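Local coordinates for endo-1,3-beta-glucanase, family GH16 (Zobellia galactanivorans, PDB 4BPZ), which probably hydrolyses internal beta-1,3 linkages of laminarin-type glucans through its GH16 catalytic domain, which holds glucan sugars in a cleft, at residues Trp137-Ser142 against His161-Asn166; Ile157-Trp162 against Tyr170-Gly175; Gly118-Glu123 against Gly133-Pro138; Trp193-Met198 against Pro217-His222. The protein carries 1 engineered substitution. All coordinates share one frame; numbering follows the deposited sequence. Where two conformers were deposited one is given.

Contact 1: Trp137-Ser142 against His161-Asn166. Engineered in segment 137-142: S142 (natural residue Glu). With BGC (beta-D-glucopyranose), chain C; GLC (alpha-D-glucopyranose), chain B; BGC (beta-D-glucopyranose), chain D.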
# COMPACT_ATOMS: atom_id res chain seq x y z
N TRP A 137 8.61 10.13 -7.97
CA TRP A 137 9.19 9.22 -7.00
C TRP A 137 10.68 8.98 -7.33
O TRP A 137 10.96 8.80 -8.50
CB TRP A 137 8.43 7.85 -7.09
CG TRP A 137 8.89 6.88 -6.05
CD1 TRP A 137 8.33 6.61 -4.85
CD2 TRP A 137 10.02 5.99 -6.18
NE1 TRP A 137 9.00 5.66 -4.19
CE2 TRP A 137 10.05 5.23 -4.98
CE3 TRP A 137 10.97 5.74 -7.19
CZ2 TRP A 137 11.06 4.26 -4.75
CZ3 TRP A 137 11.96 4.79 -6.96
CH2 TRP A 137 12.00 4.07 -5.77
N PRO A 138 11.58 9.03 -6.36
CA PRO A 138 11.31 8.96 -4.90
C PRO A 138 11.21 10.38 -4.25
O PRO A 138 11.13 10.47 -3.02
CB PRO A 138 12.55 8.26 -4.37
CG PRO A 138 13.70 8.71 -5.27
CD PRO A 138 13.02 8.72 -6.67
N ALA A 139 11.22 11.45 -5.09
CA ALA A 139 11.23 12.81 -4.47
C ALA A 139 9.96 13.18 -3.72
O ALA A 139 10.00 13.98 -2.81
CB ALA A 139 11.50 13.88 -5.61
N CYS A 140 8.85 12.49 -4.08
CA CYS A 140 7.59 12.72 -3.37
C CYS A 140 7.59 12.02 -2.01
O CYS A 140 6.75 12.36 -1.16
CB CYS A 140 6.44 12.16 -4.18
SG CYS A 140 6.60 10.41 -4.70
N GLY A 141 8.49 11.07 -1.78
CA GLY A 141 8.51 10.30 -0.57
C GLY A 141 7.52 9.14 -0.59
O GLY A 141 6.44 9.19 -1.23
N SER A 142 7.86 8.13 0.19
CA SER A 142 6.94 7.07 0.45
C SER A 142 7.26 6.36 1.73
O SER A 142 8.43 6.29 2.15
CB SER A 142 7.30 6.15 -0.62
OG SER A 142 6.49 4.98 -0.55
N HIS A 161 11.27 5.20 1.45
CA HIS A 161 11.96 5.50 0.17
C HIS A 161 11.81 6.97 -0.10
O HIS A 161 10.65 7.48 -0.13
CB HIS A 161 11.35 4.73 -0.99
CG HIS A 161 11.33 3.24 -0.85
ND1 HIS A 161 10.42 2.51 -0.10
CD2 HIS A 161 12.25 2.34 -1.29
CE1 HIS A 161 10.75 1.20 -0.19
NE2 HIS A 161 11.83 1.11 -0.91
N TRP A 162 12.92 7.69 -0.30
CA TRP A 162 12.82 9.12 -0.51
C TRP A 162 14.09 9.63 -1.07
O TRP A 162 15.13 8.94 -1.09
CB TRP A 162 12.47 9.88 0.75
CG TRP A 162 13.57 10.07 1.73
CD1 TRP A 162 14.31 11.28 1.90
CD2 TRP A 162 14.11 9.13 2.70
NE1 TRP A 162 15.17 11.11 2.93
CE2 TRP A 162 15.09 9.86 3.49
CE3 TRP A 162 13.84 7.81 2.99
CZ2 TRP A 162 15.88 9.24 4.46
CZ3 TRP A 162 14.58 7.16 3.98
CH2 TRP A 162 15.65 7.89 4.68
N SER A 163 14.08 10.81 -1.64
CA SER A 163 15.32 11.57 -1.86
C SER A 163 15.25 12.83 -1.03
O SER A 163 14.16 13.38 -0.81
CB SER A 163 15.61 11.85 -3.33
OG SER A 163 14.54 12.48 -3.99
N ASP A 164 16.38 13.21 -0.46
CA ASP A 164 16.48 14.43 0.33
C ASP A 164 16.05 15.64 -0.52
O ASP A 164 16.32 15.66 -1.73
CB ASP A 164 17.87 14.56 0.91
CG ASP A 164 17.90 14.12 2.36
OD1 ASP A 164 17.12 13.22 2.94
OD2 ASP A 164 18.74 14.76 2.92
N LEU A 165 15.41 16.62 0.04
CA LEU A 165 14.96 17.78 -0.75
C LEU A 165 16.11 18.54 -1.34
O LEU A 165 15.97 19.18 -2.37
CB LEU A 165 14.12 18.72 0.13
CG LEU A 165 12.62 18.51 -0.07
CD1 LEU A 165 12.62 17.08 0.29
CD2 LEU A 165 11.69 19.31 0.81
N ASN A 166 17.24 18.46 -0.67
CA ASN A 166 18.30 19.29 -1.17
C ASN A 166 19.29 18.42 -1.96
O ASN A 166 20.23 18.96 -2.43
CB ASN A 166 18.91 20.09 -0.06
CG ASN A 166 19.71 19.24 0.88
OD1 ASN A 166 19.83 18.00 0.66
ND2 ASN A 166 20.29 19.89 1.94
C2 BGC C . 9.05 1.40 -7.54
C3 BGC C . 9.35 2.69 -8.24
C4 BGC C . 8.03 3.51 -8.46
C5 BGC C . 7.29 3.69 -7.11
C6 BGC C . 5.92 4.32 -7.24
C1 BGC C . 8.24 1.71 -6.25
O2 BGC C . 10.26 0.76 -7.23
O3 BGC C . 9.89 2.35 -9.51
O4 BGC C . 8.26 4.85 -8.91
O5 BGC C . 7.04 2.36 -6.58
O6 BGC C . 5.00 3.56 -7.98
C1 GLC B . 7.64 0.30 -1.88
C2 GLC B . 8.36 0.35 -3.27
C3 GLC B . 7.25 0.48 -4.33
C4 GLC B . 6.28 -0.61 -4.21
C5 GLC B . 5.62 -0.38 -2.87
C6 GLC B . 4.55 -1.40 -2.53
O1 GLC B . 7.20 1.57 -1.43
O2 GLC B . 9.23 1.45 -3.24
O3 GLC B . 7.89 0.45 -5.68
O4 GLC B . 5.33 -0.56 -5.29
O5 GLC B . 6.63 -0.52 -1.85
O6 GLC B . 5.07 -2.73 -2.49
C2 BGC D . 8.12 6.48 -10.65
C3 BGC D . 8.29 6.65 -12.13
C4 BGC D . 9.72 6.29 -12.56
C5 BGC D . 10.04 4.88 -12.01
C6 BGC D . 11.43 4.46 -12.43
C1 BGC D . 8.46 5.05 -10.28
O2 BGC D . 6.78 6.79 -10.29
O3 BGC D . 8.12 8.00 -12.49
O4 BGC D . 9.78 6.27 -13.97
O5 BGC D . 9.82 4.83 -10.59
O6 BGC D . 11.61 3.10 -12.00
O HOH W 1 12.49 15.21 -2.13
O HOH W 2 8.14 3.55 1.13
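S142 and H161 face each other as an antiparallel hydrogen-bonded pair, S142 N meeting H161 O at 2.9 Å and H161 N meeting S142 O at 3.1 Å in an almost straight bond. Just before it, a type I beta turn runs from P138 to G141. P138 O accepts G141 N inside that turn and, from the opposite face of its carbonyl plane, S163 N at 3.3 Å across the contact.

W137, followed by a cis peptide bond, swings CG away from the backbone N (chi1 -175°), which lays its indole between sugar and protein: C3 and C5 of the chain C glucose rest over one face, and P138 CB sits centrally over the other. Its rim reaches H161, with W137 CZ2 3.8 Å from H161 CB. The imidazole of H161 lies under O2 of GLC. In its plane, H161 ND1 holds a water at 2.8 Å that also donates to OG of S142, an engineered serine replacing glutamate; that hydroxyl is bonded to T116 as well. With an alanine in place of W137, the glucose would probably lose its flat platform and H161 CB its neighbour at W137 CZ2.

Strand 142-144 lies between strands 155-163 and 110-118, Y218 OH bonds S142 O from a neighbouring loop, and Y170 of strand 170-178 packs on P138 and W137.

Contact 2: Ile157-Trp162 against Tyr170-Gly175. With GLC (alpha-D-glucopyranose), chain B.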
# COMPACT_ATOMS: atom_id res chain seq x y z
N ILE A 157 7.69 -6.36 6.47
CA ILE A 157 8.62 -5.31 6.14
C ILE A 157 8.03 -3.96 6.37
O ILE A 157 6.80 -3.74 6.12
CB ILE A 157 8.84 -5.41 4.61
CG1 ILE A 157 9.60 -6.72 4.24
CG2 ILE A 157 9.52 -4.16 4.05
CD1 ILE A 157 9.41 -7.10 2.76
N ALA A 158 8.82 -3.02 6.85
CA ALA A 158 8.44 -1.55 6.94
C ALA A 158 9.64 -0.91 6.28
O ALA A 158 10.73 -1.17 6.56
CB ALA A 158 8.39 -1.07 8.41
N HIS A 159 9.44 0.02 5.39
CA HIS A 159 10.53 0.64 4.64
C HIS A 159 10.27 1.98 3.97
O HIS A 159 9.28 2.14 3.32
CB HIS A 159 10.70 -0.16 3.45
CG HIS A 159 12.07 -0.48 3.22
ND1 HIS A 159 12.91 0.16 2.39
CD2 HIS A 159 12.78 -1.52 3.79
CE1 HIS A 159 14.12 -0.50 2.44
NE2 HIS A 159 14.02 -1.51 3.25
N PHE A 160 11.15 2.90 4.11
CA PHE A 160 11.03 4.26 3.63
C PHE A 160 11.82 4.45 2.38
O PHE A 160 12.96 3.94 2.30
CB PHE A 160 11.53 5.23 4.76
CG PHE A 160 10.76 5.16 6.02
CD1 PHE A 160 10.99 4.21 7.01
CD2 PHE A 160 9.67 6.08 6.23
CE1 PHE A 160 10.20 4.15 8.16
CE2 PHE A 160 8.94 6.02 7.37
CZ PHE A 160 9.17 5.07 8.35
N HIS A 161 11.27 5.20 1.45
CA HIS A 161 11.96 5.50 0.17
C HIS A 161 11.81 6.97 -0.10
O HIS A 161 10.65 7.48 -0.13
CB HIS A 161 11.35 4.73 -0.99
CG HIS A 161 11.33 3.24 -0.85
ND1 HIS A 161 10.42 2.51 -0.10
CD2 HIS A 161 12.25 2.34 -1.29
CE1 HIS A 161 10.75 1.20 -0.19
NE2 HIS A 161 11.83 1.11 -0.91
N TRP A 162 12.92 7.69 -0.30
CA TRP A 162 12.82 9.12 -0.51
C TRP A 162 14.09 9.63 -1.07
O TRP A 162 15.13 8.94 -1.09
CB TRP A 162 12.47 9.88 0.75
CG TRP A 162 13.57 10.07 1.73
CD1 TRP A 162 14.31 11.28 1.90
CD2 TRP A 162 14.11 9.13 2.70
NE1 TRP A 162 15.17 11.11 2.93
CE2 TRP A 162 15.09 9.86 3.49
CE3 TRP A 162 13.84 7.81 2.99
CZ2 TRP A 162 15.88 9.24 4.46
CZ3 TRP A 162 14.58 7.16 3.98
CH2 TRP A 162 15.65 7.89 4.68
N TYR A 170 19.08 9.11 -3.52
CA TYR A 170 18.01 8.18 -3.15
C TYR A 170 18.29 7.47 -1.87
O TYR A 170 19.38 6.88 -1.72
CB TYR A 170 17.79 7.19 -4.28
CG TYR A 170 16.88 6.03 -4.01
CD1 TYR A 170 15.59 6.25 -3.61
CD2 TYR A 170 17.27 4.70 -4.19
CE1 TYR A 170 14.72 5.21 -3.31
CE2 TYR A 170 16.38 3.63 -3.97
CZ TYR A 170 15.10 3.88 -3.54
OH TYR A 170 14.29 2.80 -3.34
N GLN A 171 17.36 7.47 -0.93
CA GLN A 171 17.53 6.77 0.35
C GLN A 171 16.47 5.68 0.43
O GLN A 171 15.31 5.92 0.06
CB GLN A 171 17.28 7.72 1.57
CG GLN A 171 17.96 9.11 1.60
CD GLN A 171 19.35 8.96 2.00
OE1 GLN A 171 20.23 9.37 1.29
NE2 GLN A 171 19.57 8.35 3.17
N ASN A 172 16.85 4.54 0.99
CA ASN A 172 15.89 3.40 1.12
C ASN A 172 16.32 2.65 2.30
O ASN A 172 17.42 2.08 2.31
CB ASN A 172 16.05 2.59 -0.21
CG ASN A 172 15.51 1.18 -0.22
OD1 ASN A 172 14.65 0.84 0.56
ND2 ASN A 172 15.90 0.42 -1.25
N LEU A 173 15.53 2.59 3.34
CA LEU A 173 15.94 1.87 4.55
C LEU A 173 14.74 1.47 5.33
O LEU A 173 13.66 2.01 5.12
CB LEU A 173 17.01 2.61 5.40
CG LEU A 173 16.72 4.08 5.57
CD1 LEU A 173 15.54 4.35 6.42
CD2 LEU A 173 17.92 4.73 6.26
N GLY A 174 14.90 0.54 6.23
CA GLY A 174 13.83 0.10 7.06
C GLY A 174 14.20 -1.12 7.84
O GLY A 174 15.35 -1.39 8.11
N GLY A 175 13.16 -1.87 8.22
CA GLY A 175 13.34 -3.06 9.06
C GLY A 175 12.34 -4.13 8.71
O GLY A 175 11.46 -3.96 7.84
C1 GLC B . 7.64 0.30 -1.88
C2 GLC B . 8.36 0.35 -3.27
C3 GLC B . 7.25 0.48 -4.33
C4 GLC B . 6.28 -0.61 -4.21
C5 GLC B . 5.62 -0.38 -2.87
C6 GLC B . 4.55 -1.40 -2.53
O1 GLC B . 7.20 1.57 -1.43
O2 GLC B . 9.23 1.45 -3.24
O3 GLC B . 7.89 0.45 -5.68
O4 GLC B . 5.33 -0.56 -5.29
O5 GLC B . 6.63 -0.52 -1.85
O6 GLC B . 5.07 -2.73 -2.49
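W162 and Q171 pair through two backbone hydrogen bonds, Q171 N to W162 O at 2.7 Å and W162 N to Q171 O at 3.0 Å. F160 and L173 repeat the pattern, with F160 N to L173 O at 2.8 Å, and so do A158 and G175. The alternate residues I157 and H159 spend backbone groups on the other neighbour, bonding to E147 and D144, so this strand is gripped from both sides. Between the paired rungs, H159 and G174 come within 4.1 Å CA to CA; a beta carbon on G174 would run into A158 O.

W162 turns CG in between its backbone N and carbonyl carbon (chi1 76°), which lays the indole under Q171 CB, 3.3 Å from the six-membered ring's centroid, a CH-pi contact. L173 CD1 meets the same ring at its edge, 3.8 Å from W162 CZ3, while W162 NE1 is satisfied by D164. Y170 OH lies at the imidazole edge of H161, 2.9 Å from H161 CD2. N172 OD1 comes within 3.2 Å of H161 NE2, at too poor an angle for a hydrogen bond.

The backbone therefore carries the polar work of this hairpin. F160, W162, L173 and the aliphatic part of Q171 make one face mainly apolar; H159, H161 and N172 lie on the other, where H161 borders the glycan.

Contact 3: Gly118-Glu123 against Gly133-Pro138. With BGC (beta-D-glucopyranose), chain C; BGC (beta-D-glucopyranose), chain D.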
# COMPACT_ATOMS: atom_id res chain seq x y z
N GLY A 118 3.79 10.56 -1.38
CA GLY A 118 3.51 11.97 -1.36
C GLY A 118 2.47 12.33 -2.39
O GLY A 118 2.49 11.85 -3.52
N ALA A 119 1.55 13.24 -1.96
CA ALA A 119 0.47 13.63 -2.86
C ALA A 119 0.97 14.46 -4.05
O ALA A 119 0.17 14.65 -4.99
CB ALA A 119 -0.66 14.36 -2.14
N ASN A 120 2.22 14.94 -4.02
CA ASN A 120 2.86 15.55 -5.20
C ASN A 120 3.51 14.54 -6.06
O ASN A 120 4.24 14.94 -7.02
CB ASN A 120 3.92 16.60 -4.72
CG ASN A 120 5.00 16.06 -3.84
OD1 ASN A 120 5.03 14.84 -3.49
ND2 ASN A 120 5.98 16.88 -3.54
N SER A 121 3.22 13.23 -5.94
CA SER A 121 3.83 12.23 -6.81
C SER A 121 3.52 12.41 -8.27
O SER A 121 4.34 12.05 -9.14
CB SER A 121 3.43 10.80 -6.38
OG SER A 121 2.06 10.60 -6.75
N ASN A 122 2.31 12.83 -8.56
CA ASN A 122 1.83 12.87 -9.91
C ASN A 122 1.96 11.55 -10.61
O ASN A 122 2.16 11.47 -11.82
CB ASN A 122 2.44 14.07 -10.71
CG ASN A 122 1.79 14.28 -12.07
OD1 ASN A 122 0.56 14.12 -12.21
ND2 ASN A 122 2.59 14.75 -13.04
N GLU A 123 1.81 10.44 -9.92
CA GLU A 123 1.85 9.15 -10.54
C GLU A 123 0.75 9.01 -11.54
O GLU A 123 -0.42 9.43 -11.32
CB GLU A 123 1.73 8.03 -9.46
CG GLU A 123 1.60 6.67 -10.08
CD GLU A 123 1.92 5.61 -9.09
OE1 GLU A 123 3.14 5.33 -8.87
OE2 GLU A 123 0.99 5.08 -8.41
N GLY A 133 1.99 19.50 -6.66
CA GLY A 133 3.33 19.58 -7.22
C GLY A 133 3.49 18.50 -8.27
O GLY A 133 2.54 17.89 -8.82
N ASN A 134 4.77 18.22 -8.58
CA ASN A 134 5.16 17.22 -9.57
C ASN A 134 6.50 16.74 -9.23
O ASN A 134 7.47 17.09 -9.91
CB ASN A 134 5.10 17.88 -10.98
CG ASN A 134 5.26 16.91 -12.09
OD1 ASN A 134 5.11 15.71 -11.95
ND2 ASN A 134 5.61 17.42 -13.24
N ALA A 135 6.58 15.90 -8.23
CA ALA A 135 7.84 15.41 -7.66
C ALA A 135 7.91 13.91 -7.91
O ALA A 135 7.41 13.10 -7.12
CB ALA A 135 7.92 15.69 -6.15
N GLU A 136 8.54 13.51 -8.99
CA GLU A 136 8.56 12.13 -9.38
C GLU A 136 9.21 11.29 -8.28
O GLU A 136 10.27 11.65 -7.74
CB GLU A 136 9.40 12.04 -10.68
CG GLU A 136 9.53 10.61 -11.14
CD GLU A 136 10.01 10.51 -12.57
OE1 GLU A 136 9.22 10.67 -13.54
OE2 GLU A 136 11.22 10.30 -12.73
N TRP A 137 8.61 10.13 -7.97
CA TRP A 137 9.19 9.22 -7.00
C TRP A 137 10.68 8.98 -7.33
O TRP A 137 10.96 8.80 -8.50
CB TRP A 137 8.43 7.85 -7.09
CG TRP A 137 8.89 6.88 -6.05
CD1 TRP A 137 8.33 6.61 -4.85
CD2 TRP A 137 10.02 5.99 -6.18
NE1 TRP A 137 9.00 5.66 -4.19
CE2 TRP A 137 10.05 5.23 -4.98
CE3 TRP A 137 10.97 5.74 -7.19
CZ2 TRP A 137 11.06 4.26 -4.75
CZ3 TRP A 137 11.96 4.79 -6.96
CH2 TRP A 137 12.00 4.07 -5.77
N PRO A 138 11.58 9.03 -6.36
CA PRO A 138 11.31 8.96 -4.90
C PRO A 138 11.21 10.38 -4.25
O PRO A 138 11.13 10.47 -3.02
CB PRO A 138 12.55 8.26 -4.37
CG PRO A 138 13.70 8.71 -5.27
CD PRO A 138 13.02 8.72 -6.67
C2 BGC C . 9.05 1.40 -7.54
C3 BGC C . 9.35 2.69 -8.24
C4 BGC C . 8.03 3.51 -8.46
C5 BGC C . 7.29 3.69 -7.11
C6 BGC C . 5.92 4.32 -7.24
C1 BGC C . 8.24 1.71 -6.25
O2 BGC C . 10.26 0.76 -7.23
O3 BGC C . 9.89 2.35 -9.51
O4 BGC C . 8.26 4.85 -8.91
O5 BGC C . 7.04 2.36 -6.58
O6 BGC C . 5.00 3.56 -7.98
C2 BGC D . 8.12 6.48 -10.65
C3 BGC D . 8.29 6.65 -12.13
C4 BGC D . 9.72 6.29 -12.56
C5 BGC D . 10.04 4.88 -12.01
C6 BGC D . 11.43 4.46 -12.43
C1 BGC D . 8.46 5.05 -10.28
O2 BGC D . 6.78 6.79 -10.29
O3 BGC D . 8.12 8.00 -12.49
O4 BGC D . 9.78 6.27 -13.97
O5 BGC D . 9.82 4.83 -10.59
O6 BGC D . 11.61 3.10 -12.00
O HOH W 3 0.06 16.72 -6.83
O HOH W 4 5.90 9.78 -9.08
O HOH W 5 6.06 13.19 -11.14
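A135 N gives N120 O a practically straight hydrogen bond of 2.8 Å, the one direct backbone bond between these two loop segments. Alongside it, N122 ND2 donates to N134 OD1 at 2.9 Å. The two amide planes stand 78° apart: N134 OD1 lies close to the plane of the N122 amide, but the N-H comes down on it from above the plane of the N134 amide. The same oxygen takes a proton from a water that also donates to S121 O, and a second water links S121 O to W137 N.

S121 OG accepts E123 N in an ST turn and is bonded to Y223. E123 follows directly, its OE1 receiving O6 of the chain C glucose at 2.7 Å while OE2 makes a salt bridge with R86.

N120 turns CG in between the backbone N and the carbonyl carbon (chi1 59°), which sets its amide against the methyl group of A135, with N120 ND2 3.5 Å from A135 CB. Next to it, a beta carbon on G133 would come tightly up against N120 CB.

Two stretches of the long loop between strands 110-118 and 142-144 are thereby tied together, and from them E123, E136 and W137 reach the sugars: a loop wall of a GH16 glycan-binding cleft.

Contact 4: Trp193-Met198 against Pro217-His222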
# COMPACT_ATOMS: atom_id res chain seq x y z
N TRP A 193 3.07 9.25 12.54
CA TRP A 193 3.83 10.18 11.77
C TRP A 193 3.62 11.58 12.31
O TRP A 193 2.49 12.07 12.37
CB TRP A 193 3.34 10.09 10.33
CG TRP A 193 3.86 11.08 9.34
CD1 TRP A 193 5.07 11.81 9.34
CD2 TRP A 193 3.20 11.43 8.12
NE1 TRP A 193 5.13 12.58 8.24
CE2 TRP A 193 4.03 12.40 7.46
CE3 TRP A 193 1.96 11.05 7.50
CZ2 TRP A 193 3.63 12.97 6.26
CZ3 TRP A 193 1.60 11.63 6.31
CH2 TRP A 193 2.43 12.61 5.70
N ASN A 194 4.72 12.26 12.67
CA ASN A 194 4.62 13.69 13.05
C ASN A 194 5.86 14.38 12.61
O ASN A 194 6.69 13.82 11.84
CB ASN A 194 4.27 13.85 14.54
CG ASN A 194 5.32 13.24 15.44
OD1 ASN A 194 6.50 13.09 15.05
ND2 ASN A 194 4.91 12.90 16.69
N ALA A 195 5.99 15.66 12.95
CA ALA A 195 7.16 16.44 12.51
C ALA A 195 8.48 15.87 13.05
O ALA A 195 9.55 16.17 12.56
CB ALA A 195 7.04 17.90 12.89
N SER A 196 8.41 15.11 14.16
CA SER A 196 9.59 14.52 14.83
C SER A 196 10.05 13.19 14.21
O SER A 196 11.24 12.98 14.08
CB SER A 196 9.25 14.35 16.33
OG SER A 196 9.01 15.63 16.90
N ALA A 197 9.08 12.32 13.88
CA ALA A 197 9.48 10.94 13.52
C ALA A 197 8.36 10.27 12.81
O ALA A 197 7.16 10.64 12.91
CB ALA A 197 9.84 10.12 14.78
N MET A 198 8.73 9.19 12.12
CA MET A 198 7.76 8.21 11.58
C MET A 198 8.04 6.86 12.18
O MET A 198 9.19 6.38 12.09
CB MET A 198 7.89 8.15 10.10
CG MET A 198 7.42 9.45 9.48
SD MET A 198 8.14 9.82 7.94
CE MET A 198 9.91 10.10 8.23
N PRO A 217 10.75 14.49 2.33
CA PRO A 217 9.40 14.76 1.82
C PRO A 217 8.27 14.29 2.73
O PRO A 217 7.04 14.09 2.22
CB PRO A 217 9.41 14.06 0.46
CG PRO A 217 10.41 12.94 0.67
CD PRO A 217 11.46 13.41 1.60
N TYR A 218 8.48 14.28 4.01
CA TYR A 218 7.52 13.75 4.98
C TYR A 218 6.92 14.85 5.83
O TYR A 218 6.59 14.68 6.99
CB TYR A 218 8.15 12.67 5.86
CG TYR A 218 8.72 11.50 5.06
CD1 TYR A 218 7.88 10.69 4.33
CD2 TYR A 218 10.06 11.21 5.04
CE1 TYR A 218 8.37 9.59 3.63
CE2 TYR A 218 10.55 10.14 4.34
CZ TYR A 218 9.75 9.32 3.64
OH TYR A 218 10.23 8.19 3.00
N ASN A 219 6.74 16.06 5.22
CA ASN A 219 6.11 17.22 5.92
C ASN A 219 5.06 17.85 5.06
O ASN A 219 4.67 19.02 5.28
CB ASN A 219 7.18 18.24 6.37
CG ASN A 219 8.13 17.56 7.36
OD1 ASN A 219 7.82 17.28 8.52
ND2 ASN A 219 9.28 17.22 6.80
N ALA A 220 4.56 17.11 4.07
CA ALA A 220 3.56 17.56 3.14
C ALA A 220 2.59 16.38 2.94
O ALA A 220 2.89 15.25 3.35
CB ALA A 220 4.20 17.99 1.84
N PRO A 221 1.49 16.56 2.24
CA PRO A 221 0.45 15.49 2.28
C PRO A 221 0.88 14.24 1.61
O PRO A 221 1.53 14.28 0.55
CB PRO A 221 -0.75 16.12 1.55
CG PRO A 221 -0.61 17.65 1.91
CD PRO A 221 0.93 17.84 1.70
N HIS A 222 0.45 13.13 2.16
CA HIS A 222 0.56 11.78 1.52
C HIS A 222 -0.81 11.19 1.42
O HIS A 222 -1.74 11.58 2.08
CB HIS A 222 1.46 10.84 2.39
CG HIS A 222 2.92 11.05 2.27
ND1 HIS A 222 3.64 12.18 2.35
CD2 HIS A 222 3.79 10.02 2.09
CE1 HIS A 222 4.96 11.86 2.12
NE2 HIS A 222 5.03 10.53 1.96
O HOH W 6 10.09 17.44 10.21
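W193 sends its CG opposite the backbone N (chi1 173°), driving the indole edge into the 217-222 loop, while M198, with CG anti to the carbonyl carbon (chi1 -68°) and an extended chi2, carries its sulfur over the ring of Y218; the bend at chi3 then lays the methyl on that ring. The indole nitrogen W193 NE1 donates to Y218 O at 2.8 Å, with that oxygen almost in the ring plane. Farther along the indole, the edge of the six-membered ring points at the face of H222 in a T-shaped pair, centroids 5.0 Å apart and planes at 69°. Replacing W193 by a leucine would probably deprive Y218 O of this donor and open a gap beside the H222 face.

M198 SD makes a Met-aromatic contact, 3.8 Å from the Y218 ring centroid, and M198 CE lies 3.4 Å from Y218 CD2. A water donates to both A195 O and N219 OD1, bridging the two segments; N219 OD1 is also held by Y95.

In the turn itself, N194 OD1 accepts S196 N, making an Asx turn, and A197 N too, at 2.9 Å. This is the tight connection of the beta hairpin of strands 187-193 and 197-202, pinned to the loop leading into strand 222-230 of the concanavalin-like GH16 fold.

Along the chain contact 3 comes first, both its segments lying in the loop between strands 110-118 and 142-144; contact 1 begins on the end of that loop, sharing W137 and P138 with it, their centres about 9 Å apart. Contact 2 shares H161 and W162 with contact 1, about 11 Å away centre to centre, and extends the same strand neighbourhood outward to strand 170-178. Contact 4 follows last, about 12 Å from contact 1 between centres, and a backbone bond from A119 N to P221 O joins it to contact 3. The bound sugars lie along contacts 1, 2 and 3, whereas contact 4 is set back behind them, so glycan-lining loops and strands are joined to the packing of the domain.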